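Local coordinates for protein activated BY transcription factor SSRB (PDB 2WNW) that belongs to glycosyl hydrolase family 30 and combines a TIM-barrel domain with a beta-sandwich domain, at residues L191-E196 with T214-Q219; P223-Q228 with M233-W238; R308-Y313 with I370-R375; Q14-R19 with C374-P379. All blocks are in the same frame, centred on the assembly; numbering follows the deposited sequence.

Interactions 1 and 2 are neighbours, their centres 9 Å apart, and both use helix 210-227, which packs against adjacent barrel strands 190-192 and 234-239; backbone bonds between Leu-191 and Glu-234 and between Leu-191 and Tyr-236 join them directly. Interactions 3 and 4 lie across the chain's centre, centre to centre 30 to 35 Å from the first pair, and share Cys-374 and Arg-375 where helix 365-374 gives way to a loop. Interactions 1 to 3 follow in series, whereas interaction 4 joins a segment near the N-terminus to 374-379, enclosing the first two and ending on the same residues as interaction 3. Interactions 1 and 2 lie within the barrel, 3 and 4 where it meets the beta sandwich.

Interaction 1: residues L191-E196 with T214-Q219; sequences LSVQNE and TAFAVQ
Val-193 meets helix 210-227 with both of its methyl groups, each finding a different partner. CG2 reaches the methyl of Ala-217, with 3.6 Å between Val-193 CG2 and Ala-217 CB, while CG1 approaches the ring of Phe-216, with 3.8 Å from Val-193 CG1 to Phe-216 CD2. The methyl meets the ring obliquely. Val-193 holds CG1 anti to its backbone N (chi1 168°) and CG2 beside that nitrogen, which points one methyl at each of two consecutive helix residues. Phe-216 likewise carries CG opposite its own N (chi1 -172°), which brings the ring across to the valine, and it also meets the ring of Trp-170. A beta-branched residue suits this place because its two short arms reach two helix residues at once without a flexible chain; the small Ala-217 lets the helix backbone come near, its CA 6.4 Å from Val-193 CA. All three residues are buried, and the contact is purely apolar. Beyond Val-193 the chain turns polar: Gln-194 NE2 bonds to Asn-195 O and also to Trp-144 O, and Glu-196 is hydrogen-bonded to a glycerol. Apolar packing between an outer helix and the chain leaving a parallel strand is characteristic of the TIM barrel.

Interaction 2: residues P223-Q228 with M233-W238; sequences PRLARQ and MEIYIW
In the return from an outer helix to the next strand of a TIM barrel, Leu-225 near the end of helix 210-227 packs against Ile-235 of strand 234-239 and Met-233 just ahead of it. One methyl, CD1, makes the closest contacts. Leu-225 CD1 lies 3.9 Å from Ile-235 CD1 and 4.0 Å from Met-233 CG, with Met-233 CB only slightly farther from it, at 4.1 Å. The leucine crosses the methionine at about a right angle, its end methyl against the CB-CG part, whereas it meets the isoleucine obliquely, methyl to methyl. Met-233 starts with CG anti to its backbone N (chi1 -180°) and then bends at both later torsions, so that its CB and CG form the surface offered to the leucine and the sulfur does not. Ile-235 sends its longer branch out extended (chi2 180°), which carries CD1 to the helix.

The alternation of the strand already holds at the residue before it: Met-233 and Ile-235 point toward the helix, Glu-234 away. This is the usual division in an alpha/beta barrel: one side of each strand supports the helical layer and the other faces the interior. Glu-234 accordingly binds Lys-138 and Lys-289 and accepts a hydrogen bond from Tyr-236 OH, at 2.7 Å to Glu-234 OE1, met from above the carboxylate plane. Branched and flexible apolar side chains suit the helix-facing side, which is buried; Leu-178 of helix 167-183 adds to it by touching both Leu-225 and Met-233.

Interaction 3: residues R308-Y313 with I370-R375; sequences RHWHTY and IGHFCR
The phenol ring of Tyr-313 is met obliquely by the end of Ile-370, and the indole of Trp-310 likewise by the imidazole of His-372. At the tyrosine, the in-plane edge faces His-309 O, while Trp-269 makes an edge-to-face pairing with the same ring. Ile-370 reaches the CD2-CE2 bond of the phenol, with CD1 3.7 Å from Tyr-313 CE2 and CG1 3.8 Å from Tyr-313 CD2. Its CG1 branch stands beside the backbone N and runs out extended (chi2 173°), which carries CD1 to the ring although the CB does not point at it.

Helices 305-322 and 365-374 are both part of the helical layer around the TIM barrel, and Phe-328 of strand 327-330 touches both Tyr-313 and Ile-370 on the barrel side. At the second pair, Trp-310 CH2 lies 4.0 Å from His-372 CD2. A large indole suits this place because its length lets it reach from one helix to the other while its NE1 bonds to Ser-435 O. His-372 is gripped at both nitrogens, ND1 by Thr-439 OG1 and NE2 by Ser-8 OG, both on strands of the beta sandwich, which should fix the ring's rotation, and Tyr-313 OH bonds to Asp-330 OD1.

Interaction 4: residues Q14-R19 with C374-P379; sequences QFLVER and CRYVRP
Leu-16 carries nearly all of this contact, one methyl group against each of two neighbouring residues. The tighter half is at Arg-375: Leu-16 CD1 sits 3.7 Å from both Arg-375 CD and Arg-375 NE, over one face of the guanidinium. Here the apolar part of the arginine and its flat, weakly hydrated face serve as a surface for the leucine, while NH1 is held by a salt bridge to Glu-80. A bend at chi3 (77°) turns the arginine's end so that this face meets the methyl. The looser half is at Tyr-376, where Leu-16 CD2 comes only within 4.0 Å of Tyr-376 OH. Arg-375 also packs on that ring: its CB lies 3.6 Å above the Tyr-376 ring plane, over its centre, and Tyr-376 OH lies at the guanidinium's edge, in plane.

Leu-16 occupies a corner of the chain, with positive phi and psi; its N bonds to Ser-8 OG, and its CB points toward the loop. Outward from it the contact fades into solvent: Val-17 points away, and exposed Glu-18, though its CB faces the loop, is paired with Arg-4 instead. Deeper in, Leu-16 also touches Tyr-368 and His-372 of helix 365-374. The arrangement belongs to the interface between the TIM barrel and the beta sandwich of family 30 proteins, here made by a hairpin corner of the sandwich and the loop leaving the barrel's last helix.

Interaction 1: residues L191-E196 with T214-Q219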
# COMPACT_ATOMS: atom_id res chain seq x y z
N LEU A 191 6.30 12.64 -25.06
CA LEU A 191 6.97 13.88 -24.68
C LEU A 191 6.51 14.29 -23.30
O LEU A 191 5.45 13.86 -22.83
CB LEU A 191 6.58 15.02 -25.63
CG LEU A 191 6.86 14.95 -27.13
CD1 LEU A 191 6.08 16.05 -27.83
CD2 LEU A 191 8.35 15.08 -27.37
N SER A 192 7.31 15.11 -22.63
CA SER A 192 6.89 15.70 -21.37
C SER A 192 7.10 17.17 -21.72
O SER A 192 7.94 17.49 -22.58
CB SER A 192 7.75 15.25 -20.18
OG SER A 192 9.03 15.84 -20.18
N VAL A 193 6.33 18.07 -21.13
CA VAL A 193 6.47 19.49 -21.43
C VAL A 193 7.78 20.06 -20.92
O VAL A 193 8.44 20.83 -21.61
CB VAL A 193 5.31 20.30 -20.80
CG1 VAL A 193 5.62 21.80 -20.87
CG2 VAL A 193 4.02 20.00 -21.54
N GLN A 194 8.15 19.67 -19.71
CA GLN A 194 9.37 20.18 -19.08
C GLN A 194 9.79 19.30 -17.92
O GLN A 194 8.96 18.84 -17.13
CB GLN A 194 9.12 21.60 -18.58
CG GLN A 194 10.16 22.15 -17.63
CD GLN A 194 11.49 22.43 -18.30
OE1 GLN A 194 11.52 22.95 -19.42
NE2 GLN A 194 12.58 22.13 -17.62
N ASN A 195 11.09 19.05 -17.81
CA ASN A 195 11.63 18.26 -16.72
C ASN A 195 11.57 19.12 -15.46
O ASN A 195 12.04 20.26 -15.46
CB ASN A 195 13.10 17.90 -17.02
CG ASN A 195 13.77 17.17 -15.86
OD1 ASN A 195 13.41 16.04 -15.54
ND2 ASN A 195 14.74 17.83 -15.24
N GLU A 196 10.95 18.60 -14.41
CA GLU A 196 10.85 19.31 -13.13
C GLU A 196 10.50 20.79 -13.27
O GLU A 196 11.29 21.66 -12.88
CB GLU A 196 12.18 19.17 -12.38
CG GLU A 196 12.62 17.73 -12.15
CD GLU A 196 13.88 17.63 -11.30
OE1 GLU A 196 13.95 18.30 -10.25
OE2 GLU A 196 14.79 16.87 -11.67
N THR A 214 0.37 23.13 -18.87
CA THR A 214 -0.74 22.52 -19.59
C THR A 214 -1.12 23.32 -20.83
O THR A 214 -1.49 22.75 -21.85
CB THR A 214 -1.98 22.33 -18.68
OG1 THR A 214 -2.36 23.58 -18.10
CG2 THR A 214 -1.67 21.33 -17.56
N ALA A 215 -1.02 24.65 -20.76
CA ALA A 215 -1.35 25.47 -21.92
C ALA A 215 -0.35 25.17 -23.04
O ALA A 215 -0.73 25.09 -24.22
CB ALA A 215 -1.30 26.95 -21.56
N PHE A 216 0.91 24.98 -22.68
CA PHE A 216 1.93 24.70 -23.69
C PHE A 216 1.64 23.36 -24.36
O PHE A 216 1.78 23.22 -25.57
CB PHE A 216 3.32 24.65 -23.06
CG PHE A 216 4.43 24.55 -24.07
CD1 PHE A 216 4.82 25.67 -24.81
CD2 PHE A 216 5.06 23.34 -24.31
CE1 PHE A 216 5.81 25.57 -25.78
CE2 PHE A 216 6.06 23.23 -25.28
CZ PHE A 216 6.43 24.35 -26.02
N ALA A 217 1.22 22.38 -23.57
CA ALA A 217 0.92 21.06 -24.11
C ALA A 217 -0.32 21.05 -25.01
O ALA A 217 -0.29 20.55 -26.13
CB ALA A 217 0.72 20.06 -22.96
N VAL A 218 -1.40 21.63 -24.51
CA VAL A 218 -2.67 21.64 -25.23
C VAL A 218 -2.86 22.73 -26.28
O VAL A 218 -3.41 22.46 -27.35
CB VAL A 218 -3.84 21.70 -24.22
CG1 VAL A 218 -5.17 21.75 -24.96
CG2 VAL A 218 -3.79 20.49 -23.30
N GLN A 219 -2.41 23.94 -25.98
CA GLN A 219 -2.58 25.04 -26.93
C GLN A 219 -1.48 25.15 -27.98
O GLN A 219 -1.73 25.61 -29.09
CB GLN A 219 -2.68 26.36 -26.17
CG GLN A 219 -3.96 26.51 -25.36
CD GLN A 219 -3.92 27.71 -24.44
OE1 GLN A 219 -3.40 28.77 -24.81
NE2 GLN A 219 -4.47 27.56 -23.25

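Interaction 2: residues P223-Q228 with M233-W238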
# COMPACT_ATOMS: atom_id res chain seq x y z
N PRO A 223 -1.81 21.21 -31.37
CA PRO A 223 -2.14 21.67 -32.72
C PRO A 223 -1.02 21.42 -33.74
O PRO A 223 -1.27 21.03 -34.88
CB PRO A 223 -2.42 23.16 -32.53
CG PRO A 223 -2.92 23.22 -31.13
CD PRO A 223 -1.97 22.30 -30.40
N ARG A 224 0.22 21.65 -33.32
CA ARG A 224 1.36 21.45 -34.20
C ARG A 224 1.59 19.98 -34.49
O ARG A 224 1.83 19.60 -35.64
CB ARG A 224 2.61 22.10 -33.60
CG ARG A 224 2.53 23.62 -33.57
CD ARG A 224 3.71 24.28 -32.89
NE ARG A 224 3.66 25.73 -33.03
CZ ARG A 224 2.75 26.52 -32.45
NH1 ARG A 224 1.82 26.00 -31.66
NH2 ARG A 224 2.76 27.82 -32.68
N LEU A 225 1.51 19.15 -33.46
CA LEU A 225 1.70 17.71 -33.65
C LEU A 225 0.66 17.19 -34.63
O LEU A 225 0.96 16.40 -35.51
CB LEU A 225 1.57 16.98 -32.31
CG LEU A 225 2.71 17.23 -31.31
CD1 LEU A 225 2.30 16.76 -29.92
CD2 LEU A 225 3.96 16.51 -31.80
N ALA A 226 -0.58 17.65 -34.46
CA ALA A 226 -1.67 17.23 -35.33
C ALA A 226 -1.39 17.60 -36.78
O ALA A 226 -1.56 16.78 -37.69
CB ALA A 226 -2.97 17.87 -34.87
N ARG A 227 -0.94 18.84 -37.01
CA ARG A 227 -0.65 19.30 -38.37
C ARG A 227 0.46 18.48 -39.02
O ARG A 227 0.53 18.38 -40.25
CB ARG A 227 -0.26 20.78 -38.36
CG ARG A 227 -1.43 21.72 -38.04
CD ARG A 227 -1.13 23.15 -38.47
NE ARG A 227 -0.13 23.80 -37.63
CZ ARG A 227 -0.41 24.38 -36.47
NH1 ARG A 227 -1.65 24.41 -36.02
NH2 ARG A 227 0.56 24.95 -35.76
N GLN A 228 1.33 17.88 -38.21
CA GLN A 228 2.43 17.07 -38.72
C GLN A 228 1.99 15.61 -38.84
O GLN A 228 2.76 14.76 -39.27
CB GLN A 228 3.64 17.16 -37.79
CG GLN A 228 4.21 18.56 -37.66
CD GLN A 228 4.90 19.04 -38.92
OE1 GLN A 228 5.15 20.23 -39.08
NE2 GLN A 228 5.24 18.11 -39.81
N MET A 233 0.94 10.97 -30.59
CA MET A 233 1.98 11.30 -29.62
C MET A 233 1.39 11.39 -28.21
O MET A 233 0.32 11.98 -28.02
CB MET A 233 2.60 12.65 -29.98
CG MET A 233 3.71 13.12 -29.05
SD MET A 233 5.20 12.14 -29.26
CE MET A 233 5.92 12.92 -30.71
N GLU A 234 2.07 10.82 -27.22
CA GLU A 234 1.59 10.91 -25.85
C GLU A 234 2.28 12.11 -25.21
O GLU A 234 3.45 12.37 -25.49
CB GLU A 234 1.94 9.66 -25.03
CG GLU A 234 1.34 8.35 -25.52
CD GLU A 234 1.52 7.23 -24.50
OE1 GLU A 234 2.45 7.32 -23.67
OE2 GLU A 234 0.74 6.26 -24.53
N ILE A 235 1.56 12.84 -24.37
CA ILE A 235 2.14 13.98 -23.68
C ILE A 235 1.94 13.81 -22.18
O ILE A 235 0.83 13.56 -21.71
CB ILE A 235 1.51 15.32 -24.12
CG1 ILE A 235 1.80 15.58 -25.60
CG2 ILE A 235 2.07 16.46 -23.27
CD1 ILE A 235 1.21 16.88 -26.13
N TYR A 236 3.04 13.94 -21.43
CA TYR A 236 3.01 13.81 -19.98
C TYR A 236 3.35 15.15 -19.33
O TYR A 236 4.10 15.95 -19.90
CB TYR A 236 4.04 12.77 -19.51
CG TYR A 236 3.71 11.35 -19.89
CD1 TYR A 236 3.06 10.50 -18.99
CD2 TYR A 236 4.02 10.85 -21.16
CE1 TYR A 236 2.71 9.20 -19.35
CE2 TYR A 236 3.68 9.56 -21.53
CZ TYR A 236 3.03 8.74 -20.62
OH TYR A 236 2.68 7.46 -21.00
N ILE A 237 2.78 15.39 -18.15
CA ILE A 237 3.06 16.61 -17.41
C ILE A 237 3.65 16.23 -16.04
O ILE A 237 3.78 15.04 -15.73
CB ILE A 237 1.78 17.47 -17.22
CG1 ILE A 237 0.68 16.66 -16.53
CG2 ILE A 237 1.31 18.00 -18.57
CD1 ILE A 237 -0.55 17.49 -16.18
N TRP A 238 3.99 17.25 -15.25
CA TRP A 238 4.61 17.12 -13.93
C TRP A 238 6.08 16.76 -14.11
O TRP A 238 6.94 17.63 -14.01
CB TRP A 238 3.91 16.07 -13.05
CG TRP A 238 4.47 16.00 -11.63
CD1 TRP A 238 4.87 14.87 -10.96
CD2 TRP A 238 4.68 17.09 -10.72
NE1 TRP A 238 5.32 15.20 -9.70
CE2 TRP A 238 5.22 16.55 -9.53
CE3 TRP A 238 4.48 18.48 -10.80
CZ2 TRP A 238 5.54 17.35 -8.42
CZ3 TRP A 238 4.80 19.27 -9.70
CH2 TRP A 238 5.33 18.70 -8.52

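Interaction 3: residues R308-Y313 with I370-R375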
# COMPACT_ATOMS: atom_id res chain seq x y z
N ARG A 308 22.66 -0.66 -0.75
CA ARG A 308 21.69 0.43 -0.60
C ARG A 308 21.09 0.80 -1.94
O ARG A 308 19.90 1.11 -2.03
CB ARG A 308 22.35 1.68 0.00
CG ARG A 308 22.73 1.58 1.48
CD ARG A 308 22.84 2.98 2.08
NE ARG A 308 23.75 3.83 1.31
CZ ARG A 308 25.07 3.78 1.39
NH1 ARG A 308 25.64 2.92 2.22
NH2 ARG A 308 25.83 4.57 0.65
N HIS A 309 21.91 0.81 -2.99
CA HIS A 309 21.44 1.15 -4.33
C HIS A 309 20.49 0.07 -4.84
O HIS A 309 19.48 0.36 -5.49
CB HIS A 309 22.63 1.31 -5.27
CG HIS A 309 23.55 2.43 -4.88
ND1 HIS A 309 24.72 2.70 -5.55
CD2 HIS A 309 23.47 3.35 -3.89
CE1 HIS A 309 25.33 3.73 -4.98
NE2 HIS A 309 24.59 4.14 -3.97
N TRP A 310 20.82 -1.17 -4.52
CA TRP A 310 20.01 -2.33 -4.88
C TRP A 310 18.63 -2.14 -4.27
O TRP A 310 17.60 -2.26 -4.95
CB TRP A 310 20.71 -3.59 -4.33
CG TRP A 310 19.92 -4.86 -4.24
CD1 TRP A 310 19.31 -5.37 -3.12
CD2 TRP A 310 19.75 -5.85 -5.26
NE1 TRP A 310 18.80 -6.62 -3.38
CE2 TRP A 310 19.05 -6.94 -4.69
CE3 TRP A 310 20.13 -5.93 -6.61
CZ2 TRP A 310 18.73 -8.09 -5.42
CZ3 TRP A 310 19.81 -7.08 -7.34
CH2 TRP A 310 19.11 -8.15 -6.73
N HIS A 311 18.61 -1.80 -2.98
CA HIS A 311 17.36 -1.56 -2.28
C HIS A 311 16.56 -0.41 -2.87
O HIS A 311 15.36 -0.53 -3.08
CB HIS A 311 17.62 -1.24 -0.81
CG HIS A 311 16.40 -0.75 -0.09
ND1 HIS A 311 15.38 -1.59 0.32
CD2 HIS A 311 16.00 0.51 0.25
CE1 HIS A 311 14.41 -0.87 0.86
NE2 HIS A 311 14.76 0.40 0.83
N THR A 312 17.22 0.72 -3.12
CA THR A 312 16.52 1.88 -3.66
C THR A 312 15.76 1.57 -4.94
O THR A 312 14.59 1.92 -5.07
CB THR A 312 17.51 3.05 -3.90
OG1 THR A 312 18.05 3.47 -2.63
CG2 THR A 312 16.81 4.23 -4.56
N TYR A 313 16.42 0.90 -5.88
CA TYR A 313 15.77 0.56 -7.14
C TYR A 313 14.62 -0.42 -6.97
O TYR A 313 13.50 -0.17 -7.44
CB TYR A 313 16.78 -0.03 -8.14
CG TYR A 313 17.49 1.01 -8.99
CD1 TYR A 313 18.60 1.71 -8.50
CD2 TYR A 313 17.02 1.32 -10.26
CE1 TYR A 313 19.22 2.69 -9.27
CE2 TYR A 313 17.63 2.31 -11.04
CZ TYR A 313 18.73 2.99 -10.54
OH TYR A 313 19.32 3.96 -11.31
N ILE A 370 17.12 -4.04 -11.71
CA ILE A 370 16.19 -3.69 -12.77
C ILE A 370 15.87 -4.96 -13.57
O ILE A 370 14.74 -5.17 -14.00
CB ILE A 370 16.81 -2.64 -13.72
CG1 ILE A 370 17.04 -1.33 -12.95
CG2 ILE A 370 15.92 -2.41 -14.92
CD1 ILE A 370 17.81 -0.28 -13.74
N GLY A 371 16.89 -5.80 -13.73
CA GLY A 371 16.73 -7.04 -14.47
C GLY A 371 15.66 -7.99 -13.97
O GLY A 371 15.04 -8.69 -14.77
N HIS A 372 15.43 -8.03 -12.66
CA HIS A 372 14.40 -8.91 -12.12
C HIS A 372 13.04 -8.56 -12.71
O HIS A 372 12.12 -9.38 -12.69
CB HIS A 372 14.38 -8.83 -10.59
CG HIS A 372 15.30 -9.80 -9.93
ND1 HIS A 372 14.97 -11.13 -9.74
CD2 HIS A 372 16.58 -9.67 -9.49
CE1 HIS A 372 16.01 -11.77 -9.22
NE2 HIS A 372 16.99 -10.90 -9.06
N PHE A 373 12.93 -7.35 -13.24
CA PHE A 373 11.70 -6.88 -13.88
C PHE A 373 11.76 -6.92 -15.41
O PHE A 373 11.04 -7.68 -16.06
CB PHE A 373 11.39 -5.42 -13.51
CG PHE A 373 10.77 -5.23 -12.15
CD1 PHE A 373 11.57 -5.13 -11.02
CD2 PHE A 373 9.39 -5.11 -12.02
CE1 PHE A 373 10.99 -4.90 -9.76
CE2 PHE A 373 8.81 -4.89 -10.77
CZ PHE A 373 9.62 -4.78 -9.64
N CYS A 374 12.62 -6.08 -15.97
CA CYS A 374 12.73 -5.91 -17.42
C CYS A 374 13.05 -7.12 -18.28
O CYS A 374 12.64 -7.16 -19.44
CB CYS A 374 13.73 -4.78 -17.73
SG CYS A 374 15.46 -5.20 -17.49
N ARG A 375 13.76 -8.10 -17.74
CA ARG A 375 14.10 -9.28 -18.53
C ARG A 375 12.91 -10.22 -18.72
O ARG A 375 12.91 -11.04 -19.64
CB ARG A 375 15.24 -10.06 -17.84
CG ARG A 375 16.53 -9.27 -17.68
CD ARG A 375 17.52 -9.99 -16.77
NE ARG A 375 18.20 -11.09 -17.44
CZ ARG A 375 19.21 -10.94 -18.29
NH1 ARG A 375 19.67 -9.73 -18.59
NH2 ARG A 375 19.78 -12.01 -18.84

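Interaction 4: residues Q14-R19 with C374-P379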
# COMPACT_ATOMS: atom_id res chain seq x y z
N GLN A 14 25.70 -13.28 -6.11
CA GLN A 14 25.03 -14.21 -7.01
C GLN A 14 23.82 -13.49 -7.59
O GLN A 14 22.89 -13.15 -6.86
CB GLN A 14 24.55 -15.46 -6.27
CG GLN A 14 25.39 -16.69 -6.53
CD GLN A 14 26.81 -16.53 -6.07
OE1 GLN A 14 27.08 -16.40 -4.87
NE2 GLN A 14 27.75 -16.55 -7.01
N PHE A 15 23.81 -13.27 -8.90
CA PHE A 15 22.71 -12.56 -9.53
C PHE A 15 22.02 -13.31 -10.67
O PHE A 15 22.67 -13.96 -11.49
CB PHE A 15 23.19 -11.21 -10.07
CG PHE A 15 23.63 -10.26 -9.00
CD1 PHE A 15 22.69 -9.57 -8.24
CD2 PHE A 15 24.98 -10.04 -8.75
CE1 PHE A 15 23.08 -8.68 -7.25
CE2 PHE A 15 25.39 -9.15 -7.76
CZ PHE A 15 24.44 -8.47 -7.01
N LEU A 16 20.70 -13.18 -10.71
CA LEU A 16 19.88 -13.78 -11.75
C LEU A 16 20.20 -15.25 -12.04
O LEU A 16 20.44 -15.63 -13.19
CB LEU A 16 20.00 -12.95 -13.03
CG LEU A 16 19.64 -11.47 -12.90
CD1 LEU A 16 20.00 -10.74 -14.18
CD2 LEU A 16 18.15 -11.32 -12.60
N VAL A 17 20.21 -16.07 -11.00
CA VAL A 17 20.49 -17.49 -11.15
C VAL A 17 19.16 -18.20 -11.43
O VAL A 17 18.25 -18.15 -10.60
CB VAL A 17 21.13 -18.07 -9.88
CG1 VAL A 17 21.41 -19.55 -10.06
CG2 VAL A 17 22.41 -17.30 -9.56
N GLU A 18 19.06 -18.85 -12.58
CA GLU A 18 17.82 -19.53 -12.94
C GLU A 18 17.84 -21.04 -12.75
O GLU A 18 18.87 -21.69 -12.91
CB GLU A 18 17.44 -19.23 -14.39
CG GLU A 18 16.08 -19.79 -14.78
CD GLU A 18 15.71 -19.56 -16.23
OE1 GLU A 18 15.89 -18.43 -16.72
OE2 GLU A 18 15.23 -20.52 -16.88
N ARG A 19 16.68 -21.59 -12.42
CA ARG A 19 16.53 -23.03 -12.24
C ARG A 19 15.06 -23.39 -12.38
O ARG A 19 14.18 -22.59 -12.07
CB ARG A 19 17.08 -23.47 -10.88
CG ARG A 19 16.21 -23.15 -9.68
CD ARG A 19 16.97 -23.50 -8.41
NE ARG A 19 16.11 -23.49 -7.23
CZ ARG A 19 15.21 -24.43 -6.95
NH1 ARG A 19 15.03 -25.45 -7.78
NH2 ARG A 19 14.48 -24.35 -5.85
N CYS A 374 12.62 -6.08 -15.97
CA CYS A 374 12.73 -5.91 -17.42
C CYS A 374 13.05 -7.12 -18.28
O CYS A 374 12.64 -7.16 -19.44
CB CYS A 374 13.73 -4.78 -17.73
SG CYS A 374 15.46 -5.20 -17.49
N ARG A 375 13.76 -8.10 -17.74
CA ARG A 375 14.10 -9.28 -18.53
C ARG A 375 12.91 -10.22 -18.72
O ARG A 375 12.91 -11.04 -19.64
CB ARG A 375 15.24 -10.06 -17.84
CG ARG A 375 16.53 -9.27 -17.68
CD ARG A 375 17.52 -9.99 -16.77
NE ARG A 375 18.20 -11.09 -17.44
CZ ARG A 375 19.21 -10.94 -18.29
NH1 ARG A 375 19.67 -9.73 -18.59
NH2 ARG A 375 19.78 -12.01 -18.84
N TYR A 376 11.89 -10.07 -17.89
CA TYR A 376 10.74 -10.97 -17.96
C TYR A 376 9.36 -10.37 -18.21
O TYR A 376 8.46 -11.07 -18.67
CB TYR A 376 10.70 -11.79 -16.67
CG TYR A 376 12.08 -12.26 -16.26
CD1 TYR A 376 12.73 -13.26 -16.99
CD2 TYR A 376 12.77 -11.65 -15.22
CE1 TYR A 376 14.04 -13.63 -16.68
CE2 TYR A 376 14.07 -12.00 -14.92
CZ TYR A 376 14.70 -12.99 -15.65
OH TYR A 376 16.02 -13.30 -15.38
N VAL A 377 9.18 -9.09 -17.91
CA VAL A 377 7.89 -8.44 -18.11
C VAL A 377 7.89 -7.70 -19.45
O VAL A 377 8.80 -6.91 -19.73
CB VAL A 377 7.58 -7.45 -16.95
CG1 VAL A 377 6.20 -6.85 -17.13
CG2 VAL A 377 7.69 -8.17 -15.61
N ARG A 378 6.88 -7.96 -20.27
CA ARG A 378 6.80 -7.35 -21.60
C ARG A 378 5.79 -6.21 -21.70
O ARG A 378 4.85 -6.13 -20.91
CB ARG A 378 6.43 -8.41 -22.63
CG ARG A 378 7.35 -9.62 -22.68
CD ARG A 378 6.51 -10.89 -22.79
NE ARG A 378 7.30 -12.10 -23.01
CZ ARG A 378 6.82 -13.33 -22.85
NH1 ARG A 378 5.56 -13.51 -22.47
NH2 ARG A 378 7.60 -14.38 -23.09
N PRO A 379 5.97 -5.32 -22.68
CA PRO A 379 5.06 -4.19 -22.87
C PRO A 379 3.64 -4.74 -23.05
O PRO A 379 3.46 -5.77 -23.70
CB PRO A 379 5.58 -3.54 -24.15
CG PRO A 379 7.04 -3.80 -24.08
CD PRO A 379 7.09 -5.25 -23.65